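Local coordinates for clavulanic acid biosynthesis oligopeptide binding protein 2 (Streptomyces clavuligerus, PDB 2WOL) that probably binds peptides as an extracellular solute-binding protein, and belongs to the biosynthetic pathway of the beta-lactamase inhibitor clavulanic acid, at residues Gly396-Lys401 against Thr429-Gly434; Thr98-Leu103 against Thr171-Leu176. All coordinates share one frame; numbering follows the deposited sequence.

Contact 1. Residues Gly396-Lys401 against Thr429-Gly434; sequences GTQRGK and TYFSLG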
loop_
_atom_site.group_PDB
_atom_site.type_symbol
_atom_site.label_atom_id
_atom_site.label_comp_id
_atom_site.label_asym_id
_atom_site.label_seq_id
_atom_site.Cartn_x
_atom_site.Cartn_y
_atom_site.Cartn_z
ATOM N N GLY A 396 -19.895 6.489 9.763
ATOM C CA GLY A 396 -19.814 5.173 9.134
ATOM C C GLY A 396 -18.534 4.453 9.514
ATOM O O GLY A 396 -17.470 5.070 9.602
ATOM N N THR A 397 -18.635 3.144 9.735
ATOM C CA THR A 397 -17.489 2.351 10.174
ATOM C C THR A 397 -17.664 0.861 9.862
ATOM O O THR A 397 -18.704 0.449 9.345
ATOM C CB THR A 397 -17.216 2.560 11.686
ATOM O OG1 THR A 397 -15.948 1.996 12.030
ATOM C CG2 THR A 397 -18.305 1.923 12.543
ATOM N N GLN A 398 -16.625 0.080 10.157
ATOM C CA GLN A 398 -16.660 -1.386 10.124
ATOM C C GLN A 398 -16.820 -1.902 11.544
ATOM O O GLN A 398 -16.493 -1.198 12.501
ATOM C CB GLN A 398 -15.324 -1.949 9.626
ATOM C CG GLN A 398 -14.943 -1.698 8.187
ATOM C CD GLN A 398 -13.594 -2.321 7.836
ATOM O OE1 GLN A 398 -12.780 -2.615 8.719
ATOM N NE2 GLN A 398 -13.355 -2.531 6.548
ATOM N N ARG A 399 -17.281 -3.146 11.680
ATOM C CA ARG A 399 -17.157 -3.884 12.938
ATOM C C ARG A 399 -15.683 -4.101 13.277
ATOM O O ARG A 399 -14.849 -4.236 12.378
ATOM C CB ARG A 399 -17.869 -5.238 12.843
ATOM C CG ARG A 399 -19.336 -5.198 13.240
ATOM C CD ARG A 399 -20.115 -6.400 12.713
ATOM N NE ARG A 399 -20.487 -6.257 11.302
ATOM C CZ ARG A 399 -21.630 -5.728 10.865
ATOM N NH1 ARG A 399 -22.536 -5.273 11.720
ATOM N NH2 ARG A 399 -21.865 -5.653 9.560
ATOM N N GLY A 400 -15.365 -4.122 14.570
ATOM C CA GLY A 400 -14.000 -4.384 15.026
ATOM C C GLY A 400 -13.262 -3.145 15.495
ATOM O O GLY A 400 -13.821 -2.312 16.211
ATOM N N LYS A 401 -12.000 -3.027 15.087
ATOM C CA LYS A 401 -11.130 -1.930 15.522
ATOM C C LYS A 401 -11.629 -0.568 15.043
ATOM O O LYS A 401 -11.476 0.440 15.740
ATOM C CB LYS A 401 -9.690 -2.165 15.050
ATOM C CG LYS A 401 -8.624 -1.558 15.956
ATOM C CD LYS A 401 -8.483 -2.338 17.258
ATOM C CE LYS A 401 -7.437 -1.716 18.170
ATOM N NZ LYS A 401 -7.592 -2.163 19.585
ATOM N N THR A 429 -16.838 -5.693 1.936
ATOM C CA THR A 429 -17.108 -4.762 0.840
ATOM C C THR A 429 -17.010 -3.293 1.264
ATOM O O THR A 429 -17.519 -2.415 0.569
ATOM C CB THR A 429 -18.508 -4.997 0.238
ATOM O OG1 THR A 429 -19.502 -4.809 1.252
ATOM C CG2 THR A 429 -18.626 -6.403 -0.348
ATOM N N TYR A 430 -16.352 -3.034 2.391
ATOM C CA TYR A 430 -16.280 -1.683 2.960
ATOM C C TYR A 430 -15.691 -0.653 1.996
ATOM O O TYR A 430 -16.140 0.495 1.952
ATOM C CB TYR A 430 -15.487 -1.700 4.267
ATOM C CG TYR A 430 -15.576 -0.420 5.073
ATOM C CD1 TYR A 430 -16.766 -0.053 5.704
ATOM C CD2 TYR A 430 -14.465 0.411 5.224
ATOM C CE1 TYR A 430 -16.852 1.112 6.454
ATOM C CE2 TYR A 430 -14.539 1.582 5.979
ATOM C CZ TYR A 430 -15.737 1.926 6.586
ATOM O OH TYR A 430 -15.827 3.078 7.332
ATOM N N PHE A 431 -14.698 -1.071 1.219
ATOM C CA PHE A 431 -14.008 -0.169 0.299
ATOM C C PHE A 431 -14.613 -0.178 -1.112
ATOM O O PHE A 431 -14.498 0.800 -1.849
ATOM C CB PHE A 431 -12.505 -0.487 0.284
ATOM C CG PHE A 431 -11.912 -0.661 1.663
ATOM C CD1 PHE A 431 -11.636 -1.930 2.163
ATOM C CD2 PHE A 431 -11.655 0.444 2.470
ATOM C CE1 PHE A 431 -11.097 -2.095 3.443
ATOM C CE2 PHE A 431 -11.117 0.292 3.750
ATOM C CZ PHE A 431 -10.838 -0.980 4.237
ATOM N N SER A 432 -15.276 -1.276 -1.469
ATOM C CA SER A 432 -15.899 -1.420 -2.784
ATOM C C SER A 432 -17.347 -0.921 -2.836
ATOM O O SER A 432 -17.761 -0.291 -3.816
ATOM C CB SER A 432 -15.839 -2.881 -3.241
ATOM O OG SER A 432 -16.386 -3.741 -2.255
ATOM N N LEU A 433 -18.117 -1.213 -1.791
ATOM C CA LEU A 433 -19.542 -0.884 -1.783
ATOM C C LEU A 433 -19.982 -0.113 -0.538
ATOM O O LEU A 433 -21.126 0.335 -0.458
ATOM C CB LEU A 433 -20.393 -2.156 -1.940
ATOM C CG LEU A 433 -20.283 -2.966 -3.240
ATOM C CD1 LEU A 433 -20.876 -4.353 -3.049
ATOM C CD2 LEU A 433 -20.947 -2.248 -4.414
ATOM N N GLY A 434 -19.074 0.044 0.424
ATOM C CA GLY A 434 -19.393 0.702 1.691
ATOM C C GLY A 434 -18.966 2.156 1.702
ATOM O O GLY A 434 -19.518 2.977 0.968
#
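Gln398 and Tyr430 bring together the C-terminal end of strand 391-398 and the short, weakly bonded helix 430-434, whose axes come no nearer than 10.8 Å and make an angle of 138°. The contact lies in the lobe of this periplasmic-binding-protein fold built on the mixed sheet that holds strands 391-398, 418-425 and 448-453. Strand 391-398, helix 401-414 and the parallel strand 418-425 form a beta-alpha-beta crossover, and helix 430-434 follows it. No hydrogen bond joins the two segments, and side chains bridge the gap.

The Tyr430 side chain leaves the helix toward the strand. CG of Gln398 sits over one ring face in a CH-pi contact, 3.5 Å from the centroid of the Tyr430 ring and close to the ring normal. Gln398 CG lies anti to its own carbonyl carbon (chi1 -67°), and the chain is extended beyond it. This carries the amide past the ring toward the base of the tyrosine, where NE2 of Gln398 is 3.2 Å from CB of Tyr430. The amide plane is turned 66° from the ring, so the two do not stack. Gln398 NE2 also comes within 3.8 Å of CZ of Phe431. Phe431 in turn meets Trp480.

At its far end the tyrosine reaches back along the strand. Its hydroxyl is hydrogen-bonded to the carbonyl oxygen of Val450, on the neighbouring strand 448-453. The same Tyr430 OH packs 3.4 Å from CA of Thr397.

Contact 2. Residues Thr98-Leu103 against Thr171-Leu176; sequences TWTYRL and TIVFRL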
loop_
_atom_site.group_PDB
_atom_site.type_symbol
_atom_site.label_atom_id
_atom_site.label_comp_id
_atom_site.label_asym_id
_atom_site.label_seq_id
_atom_site.Cartn_x
_atom_site.Cartn_y
_atom_site.Cartn_z
ATOM N N THR A 98 7.288 11.152 -21.780
ATOM C CA THR A 98 7.813 9.995 -22.498
ATOM C C THR A 98 8.889 9.264 -21.698
ATOM O O THR A 98 9.873 9.864 -21.251
ATOM C CB THR A 98 8.311 10.388 -23.906
ATOM O OG1 THR A 98 7.243 11.039 -24.607
ATOM C CG2 THR A 98 8.761 9.160 -24.701
ATOM N N TRP A 99 8.682 7.962 -21.527
ATOM C CA TRP A 99 9.544 7.130 -20.703
ATOM C C TRP A 99 10.065 5.956 -21.511
ATOM O O TRP A 99 9.286 5.160 -22.041
ATOM C CB TRP A 99 8.771 6.642 -19.479
ATOM C CG TRP A 99 8.499 7.726 -18.492
ATOM C CD1 TRP A 99 7.624 8.766 -18.627
ATOM C CD2 TRP A 99 9.119 7.886 -17.214
ATOM N NE1 TRP A 99 7.656 9.564 -17.509
ATOM C CE2 TRP A 99 8.566 9.046 -16.625
ATOM C CE3 TRP A 99 10.081 7.157 -16.504
ATOM C CZ2 TRP A 99 8.950 9.495 -15.357
ATOM C CZ3 TRP A 99 10.459 7.599 -15.247
ATOM C CH2 TRP A 99 9.896 8.760 -14.686
ATOM N N THR A 100 11.388 5.861 -21.599
ATOM C CA THR A 100 12.057 4.837 -22.389
ATOM C C THR A 100 12.878 3.907 -21.495
ATOM O O THR A 100 13.595 4.363 -20.600
ATOM C CB THR A 100 12.966 5.498 -23.457
ATOM O OG1 THR A 100 12.176 6.364 -24.281
ATOM C CG2 THR A 100 13.658 4.459 -24.327
ATOM N N TYR A 101 12.754 2.604 -21.741
ATOM C CA TYR A 101 13.511 1.575 -21.027
ATOM C C TYR A 101 14.212 0.662 -22.017
ATOM O O TYR A 101 13.707 0.410 -23.118
ATOM C CB TYR A 101 12.597 0.731 -20.125
ATOM C CG TYR A 101 11.889 1.517 -19.047
ATOM C CD1 TYR A 101 10.689 2.171 -19.318
ATOM C CD2 TYR A 101 12.414 1.603 -17.756
ATOM C CE1 TYR A 101 10.026 2.900 -18.339
ATOM C CE2 TYR A 101 11.758 2.329 -16.764
ATOM C CZ TYR A 101 10.564 2.976 -17.067
ATOM O OH TYR A 101 9.890 3.708 -16.114
ATOM N N ARG A 102 15.374 0.164 -21.606
ATOM C CA ARG A 102 16.178 -0.737 -22.422
ATOM C C ARG A 102 16.374 -2.034 -21.657
ATOM O O ARG A 102 16.934 -2.040 -20.561
ATOM C CB ARG A 102 17.514 -0.076 -22.787
ATOM C CG ARG A 102 17.303 1.313 -23.370
ATOM C CD ARG A 102 18.568 2.037 -23.807
ATOM N NE ARG A 102 18.215 3.414 -24.153
ATOM C CZ ARG A 102 17.663 3.790 -25.305
ATOM N NH1 ARG A 102 17.420 2.898 -26.259
ATOM N NH2 ARG A 102 17.358 5.063 -25.508
ATOM N N LEU A 103 15.883 -3.124 -22.234
ATOM C CA LEU A 103 15.849 -4.414 -21.557
ATOM C C LEU A 103 17.168 -5.165 -21.654
ATOM O O LEU A 103 17.855 -5.112 -22.681
ATOM C CB LEU A 103 14.726 -5.283 -22.123
ATOM C CG LEU A 103 13.287 -5.032 -21.669
ATOM C CD1 LEU A 103 12.692 -3.790 -22.327
ATOM C CD2 LEU A 103 12.439 -6.259 -21.983
ATOM N N THR A 171 13.693 -2.841 -26.380
ATOM C CA THR A 171 13.390 -1.434 -26.142
ATOM C C THR A 171 11.888 -1.229 -26.020
ATOM O O THR A 171 11.109 -1.784 -26.797
ATOM C CB THR A 171 13.946 -0.532 -27.268
ATOM O OG1 THR A 171 15.303 -0.901 -27.548
ATOM C CG2 THR A 171 13.899 0.940 -26.874
ATOM N N ILE A 172 11.487 -0.434 -25.034
ATOM C CA ILE A 172 10.086 -0.079 -24.864
ATOM C C ILE A 172 9.945 1.406 -24.543
ATOM O O ILE A 172 10.706 1.955 -23.732
ATOM C CB ILE A 172 9.372 -0.996 -23.817
ATOM C CG1 ILE A 172 7.848 -0.801 -23.869
ATOM C CG2 ILE A 172 9.949 -0.804 -22.400
ATOM C CD1 ILE A 172 7.060 -1.943 -23.248
ATOM N N VAL A 173 8.994 2.055 -25.213
ATOM C CA VAL A 173 8.756 3.490 -25.056
ATOM C C VAL A 173 7.302 3.740 -24.664
ATOM O O VAL A 173 6.384 3.309 -25.364
ATOM C CB VAL A 173 9.073 4.272 -26.364
ATOM C CG1 VAL A 173 8.833 5.765 -26.175
ATOM C CG2 VAL A 173 10.511 4.018 -26.813
ATOM N N PHE A 174 7.102 4.434 -23.544
ATOM C CA PHE A 174 5.764 4.795 -23.080
ATOM C C PHE A 174 5.496 6.277 -23.341
ATOM O O PHE A 174 6.179 7.145 -22.796
ATOM C CB PHE A 174 5.614 4.499 -21.587
ATOM C CG PHE A 174 5.748 3.045 -21.234
ATOM C CD1 PHE A 174 6.981 2.512 -20.859
ATOM C CD2 PHE A 174 4.636 2.207 -21.249
ATOM C CE1 PHE A 174 7.109 1.168 -20.526
ATOM C CE2 PHE A 174 4.758 0.856 -20.914
ATOM C CZ PHE A 174 5.994 0.338 -20.549
ATOM N N ARG A 175 4.500 6.558 -24.178
ATOM C CA ARG A 175 4.109 7.930 -24.486
ATOM C C ARG A 175 2.857 8.276 -23.692
ATOM O O ARG A 175 1.745 7.914 -24.079
ATOM C CB ARG A 175 3.850 8.100 -25.985
ATOM C CG ARG A 175 5.063 7.888 -26.881
ATOM C CD ARG A 175 4.635 8.009 -28.332
ATOM N NE ARG A 175 5.755 8.034 -29.272
ATOM C CZ ARG A 175 5.617 8.129 -30.595
ATOM N NH1 ARG A 175 4.409 8.201 -31.140
ATOM N NH2 ARG A 175 6.690 8.146 -31.376
ATOM N N LEU A 176 3.051 8.975 -22.580
ATOM C CA LEU A 176 1.969 9.233 -21.634
ATOM C C LEU A 176 1.061 10.368 -22.081
ATOM O O LEU A 176 1.473 11.240 -22.845
ATOM C CB LEU A 176 2.524 9.503 -20.226
ATOM C CG LEU A 176 3.586 8.545 -19.666
ATOM C CD1 LEU A 176 3.984 8.945 -18.251
ATOM C CD2 LEU A 176 3.138 7.094 -19.707
HETATM O O HOH W 1 3.940 11.323 -24.586
#
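Trp99 and Phe174 exchange two backbone hydrogen bonds, and Tyr101 and Ile172 exchange two more. The shortest runs from Phe174 N to Trp99 O, 2.7 Å, and is almost straight at 178°. Its return bond, Trp99 N to Phe174 O, is 2.9 Å and lies in the carbonyl plane. Tyr101 N to Ile172 O is also 2.9 Å, while Ile172 N to Tyr101 O is longer, 3.1 Å. The non-hydrogen-bonded pair Thr100-Val173 lies between them, and Thr98-Arg175 and Arg102-Thr171 flank them. The CA-H groups of Thr98, Thr100, Thr171 and Val173 add weaker contacts to the same carbonyls. At one end a water donates to Leu176 O and, weakly, to Thr98 OG1, which is also hydrogen-bonded to Asp94.

Trp99, Tyr101, Ile172 and Phe174 project from one face of the sheet into the protein interior. Tyr101 and Phe174 cross at about a right angle, and CD1 of Tyr101 lies at the edge of the Phe174 ring, 3.9 Å from its CE1. Ile172 CG2 stands between its backbone N and carbonyl carbon (CG1 anti to N, chi1 -168°), which sets this methyl 3.8 Å from CB of Tyr101. Leu176 CD1 reaches Trp99 CD1 at 3.7 Å. Phe183 meets both the Trp99 and Phe174 rings, and Tyr101 OH is hydrogen-bonded to Asp184.

The other face carries the threonines, Val173 and the arginines. Thr100 and Val173 lie side by side, and Arg102 forms a salt bridge with Glu91. The two strands are the central pair of a four-stranded antiparallel sheet, 91-93, 98-102, 171-175 and 164-166. Its Ile172 and Phe174 face packs on helix 117-127, an antiparallel sheet with a helix on one face, as part of this family 5 solute-binding protein.

Contact 1 and contact 2 involve strands of separate sheets on opposite sides of the chain's centre. Their own centres are about 40 Å apart, and the nearest atoms of the two are about 26 Å apart, so they do not touch. In sequence they come in series, with contact 2 complete before contact 1 begins. Both lie in the family 5 solute-binding range. They also differ in kind: contact 2 joins neighbouring strands through backbone bonds, whereas contact 1 joins a strand end to a helix through side chains. Contact 1 lies nearer the chain's centre, about 18 Å from it, against about 25 Å for contact 2.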